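Local coordinates for protein basic helix-loop-helix, putative, expressed (Oryza sativa subsp. japonica, PDB 5LW0) that binds ADP-ribose through its macrodomain and is probably linked to the control of DNA interstrand crosslink repair by ADP-ribosylation, at residues A[58-62]-A[215-219]; A[71-77]-A[102-107]; A[147-152]-A[173-179]. One frame throughout, in Å; residues are numbered along the deposited sequence. Where two conformers were deposited one is given.

Contact 1. Residues A[58-62]-A[215-219]. With PO4 (phosphate ion), chain E.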
loop_
_atom_site.group_PDB
_atom_site.type_symbol
_atom_site.label_atom_id
_atom_site.label_comp_id
_atom_site.label_asym_id
_atom_site.label_seq_id
_atom_site.Cartn_x
_atom_site.Cartn_y
_atom_site.Cartn_z
ATOM N N ILE A 58 8.140 6.388 9.558
ATOM C CA ILE A 58 8.104 6.817 8.155
ATOM C C ILE A 58 6.654 6.883 7.610
ATOM O O ILE A 58 6.288 7.853 6.946
ATOM C CB ILE A 58 8.995 5.921 7.297
ATOM C CG1 ILE A 58 10.445 6.222 7.656
ATOM C CG2 ILE A 58 8.772 6.133 5.794
ATOM C CD1 ILE A 58 11.420 5.252 7.082
ATOM N N ILE A 59 5.848 5.878 7.962
ATOM C CA ILE A 59 4.421 5.872 7.548
ATOM C C ILE A 59 3.737 7.153 8.023
ATOM O O ILE A 59 3.067 7.870 7.258
ATOM C CB ILE A 59 3.653 4.631 8.110
ATOM C CG1 ILE A 59 4.081 3.346 7.395
ATOM C CG2 ILE A 59 2.145 4.793 7.885
ATOM C CD1 ILE A 59 3.739 2.073 8.113
ATOM N N VAL A 60 3.860 7.441 9.299
ATOM C CA VAL A 60 3.165 8.567 9.883
ATOM C C VAL A 60 3.659 9.899 9.345
ATOM O O VAL A 60 2.880 10.811 9.059
ATOM C CB VAL A 60 3.199 8.504 11.427
ATOM C CG1 VAL A 60 2.769 9.773 12.032
ATOM C CG2 VAL A 60 2.359 7.330 11.947
ATOM N N ASP A 61 4.955 10.019 9.119
ATOM C CA ASP A 61 5.466 11.233 8.464
ATOM C C ASP A 61 5.007 11.392 7.038
ATOM O O ASP A 61 4.660 12.486 6.623
ATOM C CB ASP A 61 6.974 11.282 8.551
ATOM C CG ASP A 61 7.470 11.629 9.989
ATOM O OD1 ASP A 61 6.671 12.131 10.851
ATOM O OD2 ASP A 61 8.627 11.355 10.287
ATOM N N ALA A 62 4.985 10.299 6.265
ATOM C CA ALA A 62 4.543 10.365 4.849
ATOM C C ALA A 62 3.040 10.697 4.759
ATOM O O ALA A 62 2.601 11.446 3.894
ATOM C CB ALA A 62 4.805 9.033 4.133
ATOM N N LEU A 215 12.146 4.038 1.562
ATOM C CA LEU A 215 10.770 3.751 2.042
ATOM C C LEU A 215 9.939 5.039 2.036
ATOM O O LEU A 215 8.767 5.007 1.636
ATOM C CB LEU A 215 10.802 3.116 3.418
ATOM C CG LEU A 215 9.428 2.647 3.950
ATOM C CD1 LEU A 215 8.873 1.576 3.114
ATOM C CD2 LEU A 215 9.543 2.208 5.379
ATOM N N HIS A 216 10.524 6.178 2.454
ATOM C CA HIS A 216 9.861 7.507 2.327
ATOM C C HIS A 216 9.419 7.702 0.889
ATOM O O HIS A 216 8.281 8.089 0.618
ATOM C CB HIS A 216 10.815 8.657 2.707
ATOM C CG HIS A 216 10.734 9.089 4.133
ATOM N ND1 HIS A 216 9.681 9.827 4.614
ATOM C CD2 HIS A 216 11.637 8.987 5.169
ATOM C CE1 HIS A 216 9.882 10.084 5.907
ATOM N NE2 HIS A 216 11.057 9.578 6.266
ATOM N N GLU A 217 10.356 7.503 -0.046
ATOM C CA GLU A 217 10.057 7.667 -1.485
ATOM C C GLU A 217 8.932 6.736 -1.969
ATOM O O GLU A 217 8.114 7.164 -2.764
ATOM C CB GLU A 217 11.339 7.441 -2.343
ATOM C CG GLU A 217 12.348 8.548 -2.219
ATOM C CD GLU A 217 13.682 8.229 -2.941
ATOM O OE1 GLU A 217 14.077 7.049 -3.001
ATOM O OE2 GLU A 217 14.370 9.175 -3.363
ATOM N N ALA A 218 8.928 5.493 -1.509
ATOM C CA ALA A 218 7.879 4.519 -1.881
ATOM C C ALA A 218 6.527 5.023 -1.439
ATOM O O ALA A 218 5.561 5.042 -2.220
ATOM C CB ALA A 218 8.145 3.147 -1.261
ATOM N N TYR A 219 6.434 5.487 -0.204
ATOM C CA TYR A 219 5.117 5.981 0.281
ATOM C C TYR A 219 4.692 7.253 -0.440
ATOM O O TYR A 219 3.505 7.372 -0.880
ATOM C CB TYR A 219 5.110 6.224 1.772
ATOM C CG TYR A 219 4.886 4.980 2.568
ATOM C CD1 TYR A 219 3.680 4.281 2.482
ATOM C CD2 TYR A 219 5.880 4.428 3.342
ATOM C CE1 TYR A 219 3.465 3.127 3.201
ATOM C CE2 TYR A 219 5.690 3.241 4.043
ATOM C CZ TYR A 219 4.468 2.584 3.999
ATOM O OH TYR A 219 4.240 1.386 4.600
HETATM P P PO4 E . 11.550 10.419 9.497
HETATM O O1 PO4 E . 11.756 9.960 10.943
HETATM O O2 PO4 E . 11.875 11.904 9.340
HETATM O O3 PO4 E . 12.493 9.641 8.566
HETATM O O4 PO4 E . 10.059 10.205 9.121
#

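Contact 2. Residues A[71-77]-A[102-107]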
loop_
_atom_site.group_PDB
_atom_site.type_symbol
_atom_site.label_atom_id
_atom_site.label_comp_id
_atom_site.label_asym_id
_atom_site.label_seq_id
_atom_site.Cartn_x
_atom_site.Cartn_y
_atom_site.Cartn_z
ATOM N N ASP A 71 -6.604 17.748 -0.018
ATOM C CA ASP A 71 -7.841 17.604 0.582
ATOM C C ASP A 71 -8.558 16.421 -0.024
ATOM O O ASP A 71 -8.265 15.944 -1.219
ATOM C CB ASP A 71 -8.757 18.872 0.334
ATOM C CG ASP A 71 -8.871 19.713 1.499
ATOM O OD1 ASP A 71 -8.414 19.289 2.587
ATOM O OD2 ASP A 71 -9.431 20.819 1.365
ATOM N N ASN A 72 -9.535 16.003 0.734
ATOM C CA ASN A 72 -10.601 15.161 0.248
ATOM C C ASN A 72 -10.100 13.784 -0.119
ATOM O O ASN A 72 -10.624 13.162 -1.000
ATOM C CB ASN A 72 -11.291 15.812 -0.966
ATOM C CG ASN A 72 -11.831 17.229 -0.665
ATOM O OD1 ASN A 72 -11.659 18.167 -1.466
ATOM N ND2 ASN A 72 -12.432 17.397 0.508
ATOM N N ILE A 73 -9.006 13.365 0.499
ATOM C CA ILE A 73 -8.552 11.945 0.350
ATOM C C ILE A 73 -8.564 11.320 1.700
ATOM O O ILE A 73 -8.455 11.989 2.713
ATOM C CB ILE A 73 -7.153 11.796 -0.277
ATOM C CG1 ILE A 73 -6.078 12.573 0.528
ATOM C CG2 ILE A 73 -7.183 12.202 -1.731
ATOM C CD1 ILE A 73 -4.637 12.185 0.178
ATOM N N ARG A 74 -8.684 9.999 1.707
ATOM C CA ARG A 74 -8.641 9.251 2.934
ATOM C C ARG A 74 -7.678 8.089 2.754
ATOM O O ARG A 74 -7.660 7.448 1.710
ATOM C CB ARG A 74 -10.056 8.736 3.285
ATOM C CG ARG A 74 -10.150 8.042 4.605
ATOM C CD ARG A 74 -11.645 7.748 4.956
ATOM N NE ARG A 74 -12.251 6.798 4.019
ATOM C CZ ARG A 74 -13.399 6.176 4.232
ATOM N NH1 ARG A 74 -14.029 6.369 5.414
ATOM N NH2 ARG A 74 -13.852 5.277 3.329
ATOM N N LEU A 75 -6.865 7.846 3.784
ATOM C CA LEU A 75 -5.810 6.835 3.735
ATOM C C LEU A 75 -6.023 5.835 4.851
ATOM O O LEU A 75 -6.209 6.215 5.980
ATOM C CB LEU A 75 -4.444 7.506 3.921
ATOM C CG LEU A 75 -4.138 8.626 2.905
ATOM C CD1 LEU A 75 -2.833 9.351 3.286
ATOM C CD2 LEU A 75 -4.016 8.069 1.536
ATOM N N VAL A 76 -5.959 4.562 4.530
ATOM C CA VAL A 76 -6.258 3.508 5.520
ATOM C C VAL A 76 -5.105 2.450 5.475
ATOM O O VAL A 76 -4.885 1.832 4.464
ATOM C CB VAL A 76 -7.599 2.796 5.260
ATOM C CG1 VAL A 76 -7.850 1.766 6.340
ATOM C CG2 VAL A 76 -8.726 3.770 5.183
ATOM N N LEU A 77 -4.360 2.339 6.584
ATOM C CA LEU A 77 -3.335 1.333 6.738
ATOM C C LEU A 77 -3.991 0.029 7.201
ATOM O O LEU A 77 -4.646 0.013 8.262
ATOM C CB LEU A 77 -2.243 1.794 7.704
ATOM C CG LEU A 77 -1.176 0.723 8.079
ATOM C CD1 LEU A 77 -0.308 0.328 6.875
ATOM C CD2 LEU A 77 -0.350 1.242 9.201
ATOM N N SER A 102 -10.178 11.410 10.795
ATOM C CA SER A 102 -11.112 11.138 9.717
ATOM C C SER A 102 -10.449 10.897 8.389
ATOM O O SER A 102 -11.077 10.368 7.499
ATOM C CB SER A 102 -12.145 12.260 9.579
ATOM O OG SER A 102 -11.572 13.438 9.014
ATOM N N ARG A 103 -9.193 11.336 8.250
ATOM C CA ARG A 103 -8.510 11.284 6.967
ATOM C C ARG A 103 -7.477 10.150 6.928
ATOM O O ARG A 103 -7.090 9.758 5.864
ATOM C CB ARG A 103 -7.842 12.620 6.695
ATOM C CG ARG A 103 -8.837 13.766 6.776
ATOM C CD ARG A 103 -8.302 15.028 6.202
ATOM N NE ARG A 103 -8.201 14.751 4.838
ATOM C CZ ARG A 103 -7.297 15.219 4.060
ATOM N NH1 ARG A 103 -6.395 16.164 4.496
ATOM N NH2 ARG A 103 -7.309 14.788 2.842
ATOM N N PHE A 104 -6.989 9.715 8.097
ATOM C CA PHE A 104 -6.127 8.513 8.186
ATOM C C PHE A 104 -6.548 7.688 9.377
ATOM O O PHE A 104 -6.752 8.224 10.507
ATOM C CB PHE A 104 -4.647 8.906 8.405
ATOM C CG PHE A 104 -3.764 7.743 8.731
ATOM C CD1 PHE A 104 -3.464 6.828 7.740
ATOM C CD2 PHE A 104 -3.417 7.468 10.051
ATOM C CE1 PHE A 104 -2.735 5.686 8.039
ATOM C CE2 PHE A 104 -2.711 6.315 10.370
ATOM C CZ PHE A 104 -2.383 5.420 9.349
ATOM N N PHE A 105 -6.632 6.384 9.185
ATOM C CA PHE A 105 -6.786 5.470 10.263
ATOM C C PHE A 105 -6.235 4.114 9.925
ATOM O O PHE A 105 -5.936 3.851 8.770
ATOM C CB PHE A 105 -8.214 5.404 10.798
ATOM C CG PHE A 105 -9.244 5.135 9.789
ATOM C CD1 PHE A 105 -9.564 3.832 9.404
ATOM C CD2 PHE A 105 -9.943 6.182 9.227
ATOM C CE1 PHE A 105 -10.598 3.582 8.511
ATOM C CE2 PHE A 105 -10.946 5.950 8.302
ATOM C CZ PHE A 105 -11.268 4.631 7.932
ATOM N N THR A 106 -6.090 3.258 10.939
ATOM C CA THR A 106 -5.651 1.853 10.709
ATOM C C THR A 106 -6.880 0.965 10.706
ATOM O O THR A 106 -7.930 1.318 11.297
ATOM C CB THR A 106 -4.693 1.374 11.782
ATOM O OG1 THR A 106 -5.353 1.302 13.066
ATOM C CG2 THR A 106 -3.439 2.240 11.878
ATOM N N PHE A 107 -6.763 -0.211 10.114
ATOM C CA PHE A 107 -7.903 -1.101 9.973
ATOM C C PHE A 107 -7.386 -2.512 9.899
ATOM O O PHE A 107 -6.491 -2.799 9.146
ATOM C CB PHE A 107 -8.693 -0.738 8.723
ATOM C CG PHE A 107 -10.064 -1.398 8.615
ATOM C CD1 PHE A 107 -11.143 -0.880 9.229
ATOM C CD2 PHE A 107 -10.214 -2.531 7.818
ATOM C CE1 PHE A 107 -12.406 -1.471 9.042
ATOM C CE2 PHE A 107 -11.449 -3.105 7.616
ATOM C CZ PHE A 107 -12.515 -2.616 8.298
HETATM O O HOH W 1 -13.418 8.961 7.497
#

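Contact 3. Residues A[147-152]-A[173-179]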
loop_
_atom_site.group_PDB
_atom_site.type_symbol
_atom_site.label_atom_id
_atom_site.label_comp_id
_atom_site.label_asym_id
_atom_site.label_seq_id
_atom_site.Cartn_x
_atom_site.Cartn_y
_atom_site.Cartn_z
ATOM N N ALA A 147 -6.618 -12.820 -5.749
ATOM C CA ALA A 147 -7.963 -12.291 -5.708
ATOM C C ALA A 147 -8.359 -11.636 -6.994
ATOM O O ALA A 147 -9.492 -11.720 -7.416
ATOM C CB ALA A 147 -8.119 -11.311 -4.555
ATOM N N ALA A 148 -7.412 -10.943 -7.636
ATOM C CA ALA A 148 -7.697 -10.188 -8.820
ATOM C C ALA A 148 -7.767 -11.074 -10.095
ATOM O O ALA A 148 -8.495 -10.754 -11.038
ATOM C CB ALA A 148 -6.632 -9.124 -9.024
ATOM N N GLY A 149 -6.965 -12.114 -10.097
ATOM C CA GLY A 149 -6.862 -13.035 -11.227
ATOM C C GLY A 149 -6.037 -12.491 -12.364
ATOM O O GLY A 149 -5.364 -11.456 -12.247
ATOM N N GLU A 150 -6.014 -13.240 -13.461
ATOM C CA GLU A 150 -5.117 -12.934 -14.553
ATOM C C GLU A 150 -5.354 -11.520 -15.149
ATOM O O GLU A 150 -4.472 -10.981 -15.743
ATOM C CB GLU A 150 -5.223 -14.049 -15.653
ATOM C CG GLU A 150 -4.627 -13.673 -17.013
ATOM C CD GLU A 150 -3.097 -13.467 -16.984
ATOM O OE1 GLU A 150 -2.424 -14.019 -16.079
ATOM O OE2 GLU A 150 -2.575 -12.741 -17.885
ATOM N N ASP A 151 -6.548 -10.939 -14.994
ATOM C CA ASP A 151 -6.816 -9.549 -15.445
ATOM C C ASP A 151 -5.738 -8.575 -14.928
ATOM O O ASP A 151 -5.367 -7.641 -15.610
ATOM C CB ASP A 151 -8.197 -9.023 -14.977
ATOM C CG ASP A 151 -9.384 -9.671 -15.739
ATOM O OD1 ASP A 151 -9.181 -10.120 -16.886
ATOM O OD2 ASP A 151 -10.505 -9.739 -15.178
ATOM N N LEU A 152 -5.291 -8.773 -13.692
ATOM C CA LEU A 152 -4.312 -7.832 -13.113
ATOM C C LEU A 152 -2.961 -7.982 -13.771
ATOM O O LEU A 152 -2.292 -6.981 -14.074
ATOM C CB LEU A 152 -4.207 -8.022 -11.608
ATOM C CG LEU A 152 -3.148 -7.118 -10.970
ATOM C CD1 LEU A 152 -3.494 -5.676 -11.242
ATOM C CD2 LEU A 152 -3.076 -7.427 -9.474
ATOM N N LEU A 173 -7.862 -1.697 -12.766
ATOM C CA LEU A 173 -8.260 -3.100 -12.645
ATOM C C LEU A 173 -9.540 -3.321 -13.481
ATOM O O LEU A 173 -10.542 -2.693 -13.201
ATOM C CB LEU A 173 -8.565 -3.444 -11.177
ATOM C CG LEU A 173 -8.949 -4.889 -10.919
ATOM C CD1 LEU A 173 -7.849 -5.865 -11.269
ATOM C CD2 LEU A 173 -9.400 -5.120 -9.496
ATOM N N PRO A 174 -9.467 -4.184 -14.521
ATOM C CA PRO A 174 -10.653 -4.417 -15.344
ATOM C C PRO A 174 -11.859 -4.815 -14.546
ATOM O O PRO A 174 -11.747 -5.537 -13.551
ATOM C CB PRO A 174 -10.205 -5.557 -16.251
ATOM C CG PRO A 174 -8.741 -5.361 -16.372
ATOM C CD PRO A 174 -8.328 -4.945 -14.986
ATOM N N SER A 175 -13.032 -4.346 -14.972
ATOM C CA SER A 175 -14.260 -4.603 -14.258
ATOM C C SER A 175 -14.610 -6.098 -14.213
ATOM O O SER A 175 -15.347 -6.557 -13.348
ATOM C CB SER A 175 -15.376 -3.819 -14.903
ATOM O OG SER A 175 -16.436 -3.676 -14.012
ATOM N N THR A 176 -14.020 -6.862 -15.102
ATOM C CA THR A 176 -14.236 -8.307 -15.123
ATOM C C THR A 176 -13.531 -9.031 -13.985
ATOM O O THR A 176 -13.764 -10.219 -13.736
ATOM C CB THR A 176 -13.717 -8.898 -16.465
ATOM O OG1 THR A 176 -12.398 -8.421 -16.719
ATOM C CG2 THR A 176 -14.599 -8.488 -17.616
ATOM N N SER A 177 -12.640 -8.331 -13.259
ATOM C CA SER A 177 -11.918 -8.980 -12.190
ATOM C C SER A 177 -12.851 -9.291 -11.035
ATOM O O SER A 177 -13.581 -8.417 -10.597
ATOM C CB SER A 177 -10.786 -8.079 -11.682
ATOM O OG SER A 177 -10.179 -8.684 -10.563
ATOM N N PRO A 178 -12.770 -10.526 -10.473
ATOM C CA PRO A 178 -13.549 -10.840 -9.283
ATOM C C PRO A 178 -13.319 -9.840 -8.129
ATOM O O PRO A 178 -14.248 -9.525 -7.383
ATOM C CB PRO A 178 -13.044 -12.242 -8.895
ATOM C CG PRO A 178 -12.661 -12.855 -10.207
ATOM C CD PRO A 178 -12.096 -11.723 -11.025
ATOM N N LEU A 179 -12.086 -9.329 -8.006
ATOM C CA LEU A 179 -11.791 -8.330 -6.980
ATOM C C LEU A 179 -12.580 -7.020 -7.194
ATOM O O LEU A 179 -13.006 -6.403 -6.228
ATOM C CB LEU A 179 -10.282 -8.051 -6.927
ATOM C CG LEU A 179 -9.822 -7.070 -5.833
ATOM C CD1 LEU A 179 -10.184 -7.549 -4.431
ATOM C CD2 LEU A 179 -8.316 -6.968 -5.943
#

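Contact 1. Residues A[58-62]-A[215-219]
Ile58, Ile59 and Ala62 of helix 52-69 pack against Leu215, His216 and Tyr219 of helix 208-230 in a buried, mostly apolar helix-helix contact on one flank of the macrodomain sheet. The two short axes run in the same general sense, 44° apart, and come within 9.6 Å of each other. Ile58 is the central residue. Its CG2 methyl sits squarely over one face of the His216 ring, 3.9 Å from the centroid, a CH-pi contact. The other branch, CG1, stands beside the backbone N (chi1 -70°); it passes His216 NE2 at 3.7 Å and carries CD1 on to the CD2 methyl of Leu215. One isoleucine thus covers the imidazole and fills the corner beside the leucine.

The Tyr219 side chain crosses Ile59 obliquely and heads toward Ile43, just after strand 37-40. Ala62 CB lies 3.7 Å from Tyr219 CB near its base, a close fit that the small alanine permits, while Ile59 CG1 meets the far end of the ring at 3.5 Å from Tyr219 CZ. The buried phenol oxygen is satisfied by a hydrogen bond with the backbone N of Ile43.

At His216 and Asp61, both partly exposed, the contact turns polar. His216 NE2 donates to O3 of a phosphate ion, 2.7 Å away and nearly straight at 166°. The ion probably comes from the crystallisation liquor, and in this crystal it probably helps fix the rotation of the ring already covered by Ile58. Asp61 sets its CB at the edge of the imidazole, and its carboxylate forms a salt bridge with Lys97. Two helices laid side by side on one face of a central sheet, joined mainly by aliphatic and aromatic side chains, are characteristic of the layered alpha/beta/alpha macrodomain fold.

Contact 2. Residues A[71-77]-A[102-107]
Strands 74-77 and 104-107 run parallel, their short axes 29° apart, with Leu75 paired to Phe104, Val76 to Phe105 and Leu77 to Thr106. Leu75 N donates to Arg103 O at 2.8 Å; Leu75 O then takes Phe105 N, Phe105 O takes Leu77 N, and Leu77 O takes Phe107 N, the alternating ladder of a parallel pair. On one face the Phe105 ring is swung between its backbone N and carbonyl carbon (chi1 53°), which brings it under Val76 CG2, 4.1 Å from its centroid. On the other, Leu77 CB meets the edge of Phe104 at CE1.

Just before the ladder begins, Arg103 bends back so that NH2 donates to Ile73 O at 3.0 Å, and its guanidinium also binds the carbonyls of Tyr70 and Leu67. With an alanine here the carbonyls of Ile73, Tyr70 and Leu67 would probably be left without the N-H groups that now reach them, and the turn before strand 74-79 set free to shift. Leu75 and Phe104 pack on helix 52-69, Leu77 and Phe104 on helix 85-96. That second helix links the two strands as a beta-alpha-beta crossover, and strand 37-40 continues the sheet on the other side of 74-79.

Contact 3. Residues A[147-152]-A[173-179]
A serine N-cap and a type I beta turn build this contact, in which the loop leading into helix 178-183 is fastened to the junction between helices 139-148 and 150-159. Ser177 is the N-cap residue, and its hydroxyl works both ways. OG accepts from Leu179 N at 3.3 Å, the capping bond, and donates to Ala148 O at 2.7 Å, approaching that carbonyl in its plane and on a lone pair. Its chi1 of 175° turns OG away from the backbone N and holds it between the start of one helix and the end of another. Directly after Ala148, Gly149 leaves the helical conformation with positive phi, a value that favours glycine.

A second bond secures the turn from Pro174 to Ser177, itself closed by Ser177 N to Pro174 O. Thr176 OG1 donates to Asp151 OD2 at 2.8 Å, coming in from above the carboxylate, 54° out of its plane, with the two side chains crossing at about a right angle. The other carboxylate oxygen, OD1, forms a salt bridge with Arg154, so Asp151 is held from two directions. Its CB also rests on the Pro174 ring, 4.0 Å from CG.

Apolar contacts accompany these bonds: Leu173 CD1 touches both Ala148 CB, at 4.1 Å, and Leu152 CB, while Leu179 lays its CB 3.9 Å from Ala148 CA and turns CD2 onto the Ala148 methyl. The alanine is therefore covered by both leucines.

Strand 167-172, an outermost strand of the sheet, delivers the chain to Leu173, whose backbone bonds to Thr186. Leu173 and Leu179 both touch Val185, just before strand 187-192, while Leu152 packs back on Ile144 and Tyr145 of helix 139-148 and Pro174 on Arg154 and Ala155 of helix 150-159.

Overall arrangement
Contacts 1 and 2 are neighbours, their nearest atoms about 4 Å apart, and share one stretch of fold: helix 52-69 leads into strand 74-79, so one contact packs this helix on another and the other pairs the strand that follows. Contact 3 lies across the chain's centre from contact 1, about 28 Å away between centres. It follows outer strand 167-172, at the other sheet edge from strand 104-108 of contact 2. Contact 1 is buried and mainly apolar; contacts 2 and 3 are both partly buried, the first relying on backbone bonds with aromatic and aliphatic faces, the second on side-chain hydroxyls at helix ends. Both fall within the chain span closed by contact 1.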